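Local coordinates for protein diadenosine tetraphosphatase, putative (Trypanosoma brucei, PDB 2QJC) that probably hydrolyses diadenosine tetraphosphate or similar phosphate compounds, as a two-manganese member of the calcineurin-like metallophosphoesterase family, at residues R20-G29 against D48-K59; T199-L210 against P216-Y227. One frame throughout, in Å; residues are numbered along the deposited sequence.

Interaction 1: residues R20-G29 against D48-K59; sequences RVIIVGDIHG and DTLVAVGDLVNK. With MN (manganese (II) ion), chain B.
Val21 to Val24 run parallel to Thr49 to Ala52 in one-to-one register, their segment axes 4.7 Å apart at closest approach, with Ile22 bonding through N to Thr49 O and through O to Val51 N. On one face of this ladder Leu50, its CG anti to the backbone N (chi1 -179°), leans CD1 across to Ile22 CG2 (3.8 Å) and Val24 CG1; on the other, Val21 CG1 meets Val51 CG2. Just past the strand Val53 CG1 touches Ile23 CG2, the side chains crossing at about a right angle. Ahead of the strands Arg20 NH1 forms a salt bridge to Asp48 OD2 whose hydrogen bond is weak and bent; Arg20 NH2 also bonds to Val41 O, and Asp48 OD2 accepts Lys44 N.

Beyond the strands the two chains continue into loops whose side chains bind metal, 25-29 being the GDxHG motif of metallophosphoesterases. Asp26 OD2 and Asp55 OD2 bind one manganese, at 2.2 Å and 2.1 Å, their carboxylate planes 90° apart; Asp26 OD1 accepts His204 N and Asp55 OD1 accepts His82 N, helping hold each rotation. His28 binds through NE2; its ring is gripped on the far side, where ND1 gives a 2.6 Å bond to Val57 O, 20° out of the ring plane, while Asp55 CB covers one face and Lys59 CG the other. This carbonyl fixes the ring's rotation and may make NE2 a stronger donor.

In this beta-alpha-beta unit helix 31-41 packs on Ile22, Val24 and Leu50, while strand 230-236 flanks 21-24 and strand 76-77 flanks 49-52.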
loop_
_atom_site.group_PDB
_atom_site.type_symbol
_atom_site.label_atom_id
_atom_site.label_comp_id
_atom_site.label_asym_id
_atom_site.label_seq_id
_atom_site.Cartn_x
_atom_site.Cartn_y
_atom_site.Cartn_z
ATOM N N ARG A 20 -17.388 7.528 0.509
ATOM C CA ARG A 20 -16.747 6.624 -0.433
ATOM C C ARG A 20 -15.223 6.634 -0.237
ATOM O O ARG A 20 -14.611 7.699 -0.105
ATOM C CB ARG A 20 -17.109 7.081 -1.836
ATOM C CG ARG A 20 -16.764 6.160 -2.972
ATOM C CD ARG A 20 -16.841 7.002 -4.242
ATOM N NE ARG A 20 -16.692 6.229 -5.460
ATOM C CZ ARG A 20 -16.287 6.741 -6.615
ATOM N NH1 ARG A 20 -15.983 8.033 -6.706
ATOM N NH2 ARG A 20 -16.197 5.958 -7.680
ATOM N N VAL A 21 -14.612 5.450 -0.218
ATOM C CA VAL A 21 -13.167 5.341 -0.025
ATOM C C VAL A 21 -12.476 4.598 -1.170
ATOM O O VAL A 21 -12.903 3.523 -1.578
ATOM C CB VAL A 21 -12.843 4.629 1.310
ATOM C CG1 VAL A 21 -11.318 4.450 1.463
ATOM C CG2 VAL A 21 -13.395 5.441 2.469
ATOM N N ILE A 22 -11.393 5.186 -1.672
ATOM C CA ILE A 22 -10.639 4.616 -2.775
ATOM C C ILE A 22 -9.224 4.253 -2.312
ATOM O O ILE A 22 -8.464 5.105 -1.863
ATOM C CB ILE A 22 -10.596 5.619 -3.948
ATOM C CG1 ILE A 22 -12.027 5.861 -4.451
ATOM C CG2 ILE A 22 -9.737 5.086 -5.081
ATOM C CD1 ILE A 22 -12.141 6.969 -5.450
ATOM N N ILE A 23 -8.892 2.973 -2.416
ATOM C CA ILE A 23 -7.593 2.459 -1.997
ATOM C C ILE A 23 -6.827 1.988 -3.231
ATOM O O ILE A 23 -7.300 1.116 -3.980
ATOM C CB ILE A 23 -7.777 1.298 -0.993
ATOM C CG1 ILE A 23 -8.675 1.771 0.159
ATOM C CG2 ILE A 23 -6.419 0.839 -0.462
ATOM C CD1 ILE A 23 -9.080 0.683 1.126
ATOM N N VAL A 24 -5.644 2.566 -3.435
ATOM C CA VAL A 24 -4.827 2.256 -4.610
ATOM C C VAL A 24 -3.544 1.462 -4.353
ATOM O O VAL A 24 -2.903 1.612 -3.313
ATOM C CB VAL A 24 -4.500 3.569 -5.394
ATOM C CG1 VAL A 24 -3.947 4.613 -4.453
ATOM C CG2 VAL A 24 -3.510 3.294 -6.526
ATOM N N GLY A 25 -3.207 0.597 -5.311
ATOM C CA GLY A 25 -2.024 -0.247 -5.217
ATOM C C GLY A 25 -0.709 0.482 -5.432
ATOM O O GLY A 25 -0.689 1.709 -5.571
ATOM N N ASP A 26 0.389 -0.275 -5.471
ATOM C CA ASP A 26 1.728 0.301 -5.633
ATOM C C ASP A 26 1.815 1.267 -6.816
ATOM O O ASP A 26 1.618 0.874 -7.964
ATOM C CB ASP A 26 2.776 -0.821 -5.785
ATOM C CG ASP A 26 2.856 -1.730 -4.558
ATOM O OD1 ASP A 26 1.791 -2.152 -4.047
ATOM O OD2 ASP A 26 3.985 -2.039 -4.108
ATOM N N ILE A 27 2.120 2.530 -6.524
ATOM C CA ILE A 27 2.232 3.560 -7.562
ATOM C C ILE A 27 3.647 3.658 -8.167
ATOM O O ILE A 27 3.806 3.788 -9.383
ATOM C CB ILE A 27 1.801 4.939 -7.008
ATOM C CG1 ILE A 27 0.330 4.886 -6.573
ATOM C CG2 ILE A 27 1.954 5.996 -8.082
ATOM C CD1 ILE A 27 -0.121 6.069 -5.725
ATOM N N HIS A 28 4.668 3.595 -7.319
ATOM C CA HIS A 28 6.050 3.647 -7.788
ATOM C C HIS A 28 6.313 4.732 -8.837
ATOM O O HIS A 28 6.719 4.434 -9.961
ATOM C CB HIS A 28 6.461 2.276 -8.359
ATOM C CG HIS A 28 6.895 1.290 -7.318
ATOM N ND1 HIS A 28 7.941 1.533 -6.454
ATOM C CD2 HIS A 28 6.440 0.049 -7.017
ATOM C CE1 HIS A 28 8.115 0.486 -5.667
ATOM N NE2 HIS A 28 7.219 -0.429 -5.989
ATOM N N GLY A 29 6.066 5.983 -8.468
ATOM C CA GLY A 29 6.303 7.093 -9.375
ATOM C C GLY A 29 5.541 7.146 -10.690
ATOM O O GLY A 29 5.905 7.937 -11.561
ATOM N N ASP A 48 -14.768 12.113 -1.833
ATOM C CA ASP A 48 -14.104 10.829 -1.646
ATOM C C ASP A 48 -12.825 10.987 -0.837
ATOM O O ASP A 48 -12.281 12.086 -0.707
ATOM C CB ASP A 48 -13.749 10.190 -2.992
ATOM C CG ASP A 48 -14.940 10.072 -3.914
ATOM O OD1 ASP A 48 -16.016 9.673 -3.429
ATOM O OD2 ASP A 48 -14.798 10.363 -5.122
ATOM N N THR A 49 -12.356 9.870 -0.292
ATOM C CA THR A 49 -11.125 9.842 0.477
ATOM C C THR A 49 -10.218 8.880 -0.271
ATOM O O THR A 49 -10.657 7.813 -0.709
ATOM C CB THR A 49 -11.363 9.317 1.892
ATOM O OG1 THR A 49 -12.385 10.098 2.517
ATOM C CG2 THR A 49 -10.091 9.416 2.722
ATOM N N LEU A 50 -8.961 9.263 -0.440
ATOM C CA LEU A 50 -8.011 8.423 -1.156
ATOM C C LEU A 50 -6.978 7.855 -0.183
ATOM O O LEU A 50 -6.478 8.569 0.687
ATOM C CB LEU A 50 -7.320 9.249 -2.246
ATOM C CG LEU A 50 -6.300 8.544 -3.146
ATOM C CD1 LEU A 50 -6.939 7.331 -3.836
ATOM C CD2 LEU A 50 -5.790 9.539 -4.183
ATOM N N VAL A 51 -6.682 6.566 -0.317
ATOM C CA VAL A 51 -5.692 5.916 0.547
ATOM C C VAL A 51 -4.761 5.026 -0.284
ATOM O O VAL A 51 -5.224 4.132 -0.987
ATOM C CB VAL A 51 -6.370 5.032 1.629
ATOM C CG1 VAL A 51 -5.331 4.488 2.581
ATOM C CG2 VAL A 51 -7.421 5.828 2.385
ATOM N N ALA A 52 -3.457 5.277 -0.207
ATOM C CA ALA A 52 -2.470 4.476 -0.935
ATOM C C ALA A 52 -1.923 3.354 -0.052
ATOM O O ALA A 52 -1.920 3.468 1.172
ATOM C CB ALA A 52 -1.324 5.361 -1.405
ATOM N N VAL A 53 -1.459 2.271 -0.672
ATOM C CA VAL A 53 -0.901 1.146 0.076
ATOM C C VAL A 53 0.613 1.315 0.286
ATOM O O VAL A 53 1.281 0.447 0.854
ATOM C CB VAL A 53 -1.159 -0.210 -0.636
ATOM C CG1 VAL A 53 -2.670 -0.434 -0.812
ATOM C CG2 VAL A 53 -0.418 -0.260 -1.974
ATOM N N GLY A 54 1.155 2.438 -0.174
ATOM C CA GLY A 54 2.577 2.670 -0.002
ATOM C C GLY A 54 3.381 2.357 -1.246
ATOM O O GLY A 54 2.831 1.879 -2.237
ATOM N N ASP A 55 4.688 2.603 -1.181
ATOM C CA ASP A 55 5.573 2.381 -2.318
ATOM C C ASP A 55 5.186 3.421 -3.359
ATOM O O ASP A 55 4.850 3.107 -4.502
ATOM C CB ASP A 55 5.417 0.955 -2.871
ATOM C CG ASP A 55 6.501 0.010 -2.369
ATOM O OD1 ASP A 55 7.154 0.330 -1.352
ATOM O OD2 ASP A 55 6.699 -1.059 -2.992
ATOM N N LEU A 56 5.231 4.675 -2.924
ATOM C CA LEU A 56 4.895 5.816 -3.760
ATOM C C LEU A 56 6.041 6.193 -4.694
ATOM O O LEU A 56 5.826 6.796 -5.753
ATOM C CB LEU A 56 4.577 7.014 -2.869
ATOM C CG LEU A 56 3.692 6.718 -1.659
ATOM C CD1 LEU A 56 3.458 8.001 -0.877
ATOM C CD2 LEU A 56 2.371 6.108 -2.132
ATOM N N VAL A 57 7.254 5.819 -4.302
ATOM C CA VAL A 57 8.449 6.163 -5.064
ATOM C C VAL A 57 9.246 5.003 -5.668
ATOM O O VAL A 57 8.890 3.824 -5.536
ATOM C CB VAL A 57 9.414 6.975 -4.177
ATOM C CG1 VAL A 57 8.640 8.056 -3.423
ATOM C CG2 VAL A 57 10.114 6.047 -3.190
ATOM N N ASN A 58 10.338 5.376 -6.333
ATOM C CA ASN A 58 11.264 4.444 -6.968
ATOM C C ASN A 58 10.690 3.726 -8.189
ATOM O O ASN A 58 9.481 3.487 -8.281
ATOM C CB ASN A 58 11.756 3.426 -5.931
ATOM C CG ASN A 58 13.087 2.793 -6.312
ATOM O OD1 ASN A 58 13.917 3.413 -6.979
ATOM N ND2 ASN A 58 13.305 1.563 -5.866
ATOM N N LYS A 59 11.583 3.405 -9.125
ATOM C CA LYS A 59 11.263 2.703 -10.372
ATOM C C LYS A 59 10.535 3.531 -11.434
ATOM O O LYS A 59 10.910 3.509 -12.607
ATOM C CB LYS A 59 10.450 1.426 -10.093
ATOM C CG LYS A 59 10.961 0.548 -8.943
ATOM C CD LYS A 59 12.479 0.600 -8.777
ATOM C CE LYS A 59 13.235 0.112 -10.013
ATOM N NZ LYS A 59 14.714 0.125 -9.786
HETATM MN MN MN B . 6.142 -2.209 -4.657
HETATM O O HOH W 1 -14.906 10.001 1.868
HETATM O O HOH W 2 0.855 3.240 -3.644
HETATM O O HOH W 3 5.607 -3.485 -6.423
#

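Interaction 2: residues T199-L210 against P216-Y227; sequences TVVFGHDARRGL and PLAIGLDSRCVY. With MN (manganese (II) ion), chain C; PO4 (phosphate ion), chain D.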
loop_
_atom_site.group_PDB
_atom_site.type_symbol
_atom_site.label_atom_id
_atom_site.label_comp_id
_atom_site.label_asym_id
_atom_site.label_seq_id
_atom_site.Cartn_x
_atom_site.Cartn_y
_atom_site.Cartn_z
ATOM N N THR A 199 -11.474 -6.748 6.483
ATOM C CA THR A 199 -10.938 -7.030 5.157
ATOM C C THR A 199 -9.623 -6.249 5.107
ATOM O O THR A 199 -9.610 -5.036 5.334
ATOM C CB THR A 199 -11.841 -6.490 4.030
ATOM O OG1 THR A 199 -13.071 -7.221 3.999
ATOM C CG2 THR A 199 -11.133 -6.613 2.678
ATOM N N VAL A 200 -8.520 -6.938 4.835
ATOM C CA VAL A 200 -7.227 -6.274 4.747
ATOM C C VAL A 200 -6.898 -5.996 3.285
ATOM O O VAL A 200 -6.902 -6.905 2.452
ATOM C CB VAL A 200 -6.105 -7.140 5.360
ATOM C CG1 VAL A 200 -4.727 -6.534 5.049
ATOM C CG2 VAL A 200 -6.310 -7.243 6.866
ATOM N N VAL A 201 -6.631 -4.734 2.975
ATOM C CA VAL A 201 -6.286 -4.343 1.618
ATOM C C VAL A 201 -4.790 -4.018 1.592
ATOM O O VAL A 201 -4.298 -3.224 2.399
ATOM C CB VAL A 201 -7.122 -3.120 1.171
ATOM C CG1 VAL A 201 -6.801 -2.778 -0.275
ATOM C CG2 VAL A 201 -8.636 -3.417 1.353
ATOM N N PHE A 202 -4.073 -4.622 0.654
ATOM C CA PHE A 202 -2.629 -4.430 0.578
ATOM C C PHE A 202 -2.079 -4.390 -0.849
ATOM O O PHE A 202 -2.829 -4.472 -1.813
ATOM C CB PHE A 202 -1.956 -5.565 1.359
ATOM C CG PHE A 202 -2.229 -6.945 0.786
ATOM C CD1 PHE A 202 -1.245 -7.622 0.067
ATOM C CD2 PHE A 202 -3.477 -7.556 0.955
ATOM C CE1 PHE A 202 -1.498 -8.888 -0.476
ATOM C CE2 PHE A 202 -3.742 -8.820 0.417
ATOM C CZ PHE A 202 -2.750 -9.490 -0.301
ATOM N N GLY A 203 -0.759 -4.270 -0.960
ATOM C CA GLY A 203 -0.073 -4.258 -2.247
ATOM C C GLY A 203 1.233 -5.039 -2.103
ATOM O O GLY A 203 1.208 -6.221 -1.768
ATOM N N HIS A 204 2.367 -4.388 -2.368
ATOM C CA HIS A 204 3.703 -4.986 -2.220
ATOM C C HIS A 204 4.151 -6.175 -3.088
ATOM O O HIS A 204 5.185 -6.094 -3.759
ATOM C CB HIS A 204 3.925 -5.360 -0.744
ATOM C CG HIS A 204 5.237 -6.037 -0.470
ATOM N ND1 HIS A 204 6.453 -5.439 -0.721
ATOM C CD2 HIS A 204 5.520 -7.250 0.064
ATOM C CE1 HIS A 204 7.429 -6.252 -0.354
ATOM N NE2 HIS A 204 6.889 -7.358 0.127
ATOM N N ASP A 205 3.384 -7.266 -3.057
ATOM C CA ASP A 205 3.714 -8.513 -3.758
ATOM C C ASP A 205 3.439 -8.539 -5.267
ATOM O O ASP A 205 2.579 -9.292 -5.735
ATOM C CB ASP A 205 2.968 -9.673 -3.072
ATOM C CG ASP A 205 3.577 -11.054 -3.377
ATOM O OD1 ASP A 205 3.070 -12.058 -2.831
ATOM O OD2 ASP A 205 4.553 -11.144 -4.152
ATOM N N ALA A 206 4.187 -7.736 -6.025
ATOM C CA ALA A 206 4.027 -7.671 -7.482
ATOM C C ALA A 206 4.182 -9.039 -8.154
ATOM O O ALA A 206 3.561 -9.311 -9.180
ATOM C CB ALA A 206 5.046 -6.681 -8.077
ATOM N N ARG A 207 5.013 -9.906 -7.582
ATOM C CA ARG A 207 5.216 -11.240 -8.161
ATOM C C ARG A 207 3.919 -12.020 -8.342
ATOM O O ARG A 207 3.808 -12.842 -9.247
ATOM C CB ARG A 207 6.129 -12.078 -7.282
ATOM C CG ARG A 207 7.498 -11.513 -7.085
ATOM C CD ARG A 207 8.278 -12.436 -6.213
ATOM N NE ARG A 207 9.479 -11.786 -5.719
ATOM C CZ ARG A 207 10.260 -12.302 -4.784
ATOM N NH1 ARG A 207 9.954 -13.477 -4.252
ATOM N NH2 ARG A 207 11.331 -11.635 -4.377
ATOM N N ARG A 208 2.948 -11.782 -7.466
ATOM C CA ARG A 208 1.681 -12.494 -7.540
ATOM C C ARG A 208 0.574 -11.732 -8.245
ATOM O O ARG A 208 -0.494 -12.286 -8.516
ATOM C CB ARG A 208 1.218 -12.873 -6.133
ATOM C CG ARG A 208 2.070 -13.942 -5.468
ATOM C CD ARG A 208 1.447 -14.388 -4.146
ATOM N NE ARG A 208 2.039 -15.628 -3.657
ATOM C CZ ARG A 208 2.780 -15.730 -2.555
ATOM N NH1 ARG A 208 3.030 -14.659 -1.806
ATOM N NH2 ARG A 208 3.272 -16.911 -2.200
ATOM N N GLY A 209 0.820 -10.460 -8.537
ATOM C CA GLY A 209 -0.184 -9.663 -9.210
ATOM C C GLY A 209 -1.427 -9.469 -8.365
ATOM O O GLY A 209 -1.395 -9.632 -7.143
ATOM N N LEU A 210 -2.527 -9.119 -9.022
ATOM C CA LEU A 210 -3.797 -8.894 -8.344
ATOM C C LEU A 210 -4.269 -10.182 -7.669
ATOM O O LEU A 210 -4.382 -11.218 -8.320
ATOM C CB LEU A 210 -4.842 -8.431 -9.361
ATOM C CG LEU A 210 -6.169 -7.877 -8.840
ATOM C CD1 LEU A 210 -5.922 -6.526 -8.174
ATOM C CD2 LEU A 210 -7.140 -7.715 -10.001
ATOM N N PRO A 216 -14.150 -11.988 0.598
ATOM C CA PRO A 216 -14.022 -10.562 0.905
ATOM C C PRO A 216 -13.083 -10.273 2.084
ATOM O O PRO A 216 -12.982 -9.130 2.528
ATOM C CB PRO A 216 -15.456 -10.170 1.217
ATOM C CG PRO A 216 -15.928 -11.366 1.994
ATOM C CD PRO A 216 -15.393 -12.536 1.174
ATOM N N LEU A 217 -12.391 -11.297 2.580
ATOM C CA LEU A 217 -11.497 -11.119 3.722
ATOM C C LEU A 217 -10.191 -10.386 3.423
ATOM O O LEU A 217 -9.591 -9.805 4.324
ATOM C CB LEU A 217 -11.186 -12.475 4.367
ATOM C CG LEU A 217 -12.366 -13.157 5.073
ATOM C CD1 LEU A 217 -11.903 -14.467 5.688
ATOM C CD2 LEU A 217 -12.921 -12.234 6.157
ATOM N N ALA A 218 -9.749 -10.418 2.171
ATOM C CA ALA A 218 -8.509 -9.741 1.792
ATOM C C ALA A 218 -8.474 -9.378 0.308
ATOM O O ALA A 218 -9.168 -9.993 -0.507
ATOM C CB ALA A 218 -7.292 -10.609 2.162
ATOM N N ILE A 219 -7.664 -8.373 -0.032
ATOM C CA ILE A 219 -7.527 -7.911 -1.413
ATOM C C ILE A 219 -6.110 -7.409 -1.712
ATOM O O ILE A 219 -5.675 -6.386 -1.162
ATOM C CB ILE A 219 -8.506 -6.754 -1.721
ATOM C CG1 ILE A 219 -9.952 -7.220 -1.502
ATOM C CG2 ILE A 219 -8.294 -6.259 -3.149
ATOM C CD1 ILE A 219 -11.000 -6.145 -1.705
ATOM N N GLY A 220 -5.395 -8.135 -2.577
ATOM C CA GLY A 220 -4.047 -7.738 -2.954
ATOM C C GLY A 220 -4.122 -6.908 -4.228
ATOM O O GLY A 220 -4.436 -7.437 -5.297
ATOM N N LEU A 221 -3.820 -5.617 -4.126
ATOM C CA LEU A 221 -3.908 -4.715 -5.277
ATOM C C LEU A 221 -2.659 -4.493 -6.117
ATOM O O LEU A 221 -2.709 -3.715 -7.072
ATOM C CB LEU A 221 -4.403 -3.338 -4.826
ATOM C CG LEU A 221 -5.799 -3.170 -4.220
ATOM C CD1 LEU A 221 -5.933 -1.762 -3.614
ATOM C CD2 LEU A 221 -6.847 -3.384 -5.291
ATOM N N ASP A 222 -1.544 -5.146 -5.805
ATOM C CA ASP A 222 -0.359 -4.879 -6.612
ATOM C C ASP A 222 -0.350 -5.585 -7.966
ATOM O O ASP A 222 0.254 -6.652 -8.126
ATOM C CB ASP A 222 0.926 -5.212 -5.850
ATOM C CG ASP A 222 2.157 -4.608 -6.519
ATOM O OD1 ASP A 222 2.007 -4.055 -7.640
ATOM O OD2 ASP A 222 3.262 -4.683 -5.935
ATOM N N SER A 223 -1.017 -4.957 -8.935
ATOM C CA SER A 223 -1.126 -5.469 -10.298
ATOM C C SER A 223 0.055 -5.099 -11.213
ATOM O O SER A 223 -0.065 -5.156 -12.441
ATOM C CB SER A 223 -2.451 -5.005 -10.931
ATOM O OG SER A 223 -2.681 -3.619 -10.729
ATOM N N ARG A 224 1.176 -4.705 -10.607
ATOM C CA ARG A 224 2.412 -4.379 -11.329
ATOM C C ARG A 224 2.408 -3.160 -12.243
ATOM O O ARG A 224 3.015 -3.196 -13.312
ATOM C CB ARG A 224 2.842 -5.573 -12.180
ATOM C CG ARG A 224 2.575 -6.919 -11.574
ATOM C CD ARG A 224 2.458 -7.968 -12.669
ATOM N NE ARG A 224 2.981 -9.227 -12.177
ATOM C CZ ARG A 224 4.065 -9.825 -12.644
ATOM N NH1 ARG A 224 4.751 -9.293 -13.645
ATOM N NH2 ARG A 224 4.487 -10.934 -12.060
ATOM N N CYS A 225 1.764 -2.078 -11.832
ATOM C CA CYS A 225 1.707 -0.884 -12.667
ATOM C C CYS A 225 3.052 -0.440 -13.277
ATOM O O CYS A 225 3.155 -0.255 -14.487
ATOM C CB CYS A 225 1.102 0.277 -11.873
ATOM S SG CYS A 225 1.193 1.857 -12.745
ATOM N N VAL A 226 4.072 -0.275 -12.440
ATOM C CA VAL A 226 5.387 0.172 -12.899
ATOM C C VAL A 226 6.136 -0.812 -13.797
ATOM O O VAL A 226 7.046 -0.422 -14.521
ATOM C CB VAL A 226 6.303 0.528 -11.709
ATOM C CG1 VAL A 226 6.692 -0.732 -10.947
ATOM C CG2 VAL A 226 7.549 1.261 -12.211
ATOM N N TYR A 227 5.754 -2.082 -13.752
ATOM C CA TYR A 227 6.400 -3.106 -14.562
ATOM C C TYR A 227 5.652 -3.324 -15.879
ATOM O O TYR A 227 5.938 -4.277 -16.611
ATOM C CB TYR A 227 6.450 -4.430 -13.797
ATOM C CG TYR A 227 7.182 -4.384 -12.474
ATOM C CD1 TYR A 227 8.582 -4.358 -12.418
ATOM C CD2 TYR A 227 6.471 -4.429 -11.270
ATOM C CE1 TYR A 227 9.251 -4.391 -11.196
ATOM C CE2 TYR A 227 7.126 -4.460 -10.050
ATOM C CZ TYR A 227 8.510 -4.445 -10.014
ATOM O OH TYR A 227 9.134 -4.514 -8.791
HETATM MN MN MN C . 6.951 -3.298 -1.361
HETATM P P PO4 D . 8.451 -4.720 -4.522
HETATM O O1 PO4 D . 7.905 -4.780 -6.053
HETATM O O2 PO4 D . 8.119 -6.115 -3.841
HETATM O O3 PO4 D . 9.987 -4.480 -4.561
HETATM O O4 PO4 D . 7.709 -3.578 -3.770
HETATM O O HOH W 4 -1.034 -7.140 -3.640
#
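Val200 and Phe202 join Ala218 and Gly220 in a parallel strand pair at the edge of a mixed sheet, where 218-220 is the outermost strand and 199-202 lies between it and 137-140; the loops that follow carry the contact into the metal site. Four backbone bonds make the ladder, among them Phe202 N to Ile219 O and Leu221 N to Phe202 O (2.8 Å). Phe202 turns its ring back over the partner strand: with CG lodged between the backbone N and the carbonyl carbon (chi1 62°), the ring lies across Gly220, whose CA sits 3.6 Å from the ring centroid in a CH-pi contact. On the face that looks toward strand 21-24, Val201 CG1 meets Leu221 CD1 at 3.6 Å.

After the strands, a water spans Gly203 O and Asp222 N. Asp222 sets its carboxylate beside Ala206, and its OD1 accepts Arg224 N at 3.1 Å to close an Asx turn. Arg224 then lies along the 206-208 turn and donates a weak bond from NH2 to Arg207 O. Tyr227 lays CE2 against Ala206 CB (3.6 Å) and sends its hydroxyl to phosphate O1 (3.0 Å).

His204 carries the metal: ND1 binds manganese at 2.3 Å, while NE2 is bonded to Thr160 O, which holds the ring's orientation. The phosphate, probably from the crystallisation liquor, also takes bonds from Arg162 and His82. A Gly-His pair just past a strand end, its histidine on the second metal, is a hallmark of the metallophosphoesterase fold.

How the interactions relate
Interactions 1 and 2 exemplify an active site assembled where the strand ends of two packed sheets converge. Their centres lie 11 Å apart, yet Asp26 OD1 receives His204 N at 2.9 Å, so the carboxylate that holds one manganese also steadies the loop bearing a ligand of the other. Deeper down, Leu221 CD1 rests 3.2 Å from Ile23 O between the sheets. The two manganese ions stand 3.6 Å apart; Asp55 of 48-59 serves both, and Asn81 and His141 join His204 at its ion. Phosphate O4 lies 2.3 Å from the manganese held by Asp26 and His28 and 2.5 Å from the one held by His204, consistent with a substrate phosphate bridging the pair.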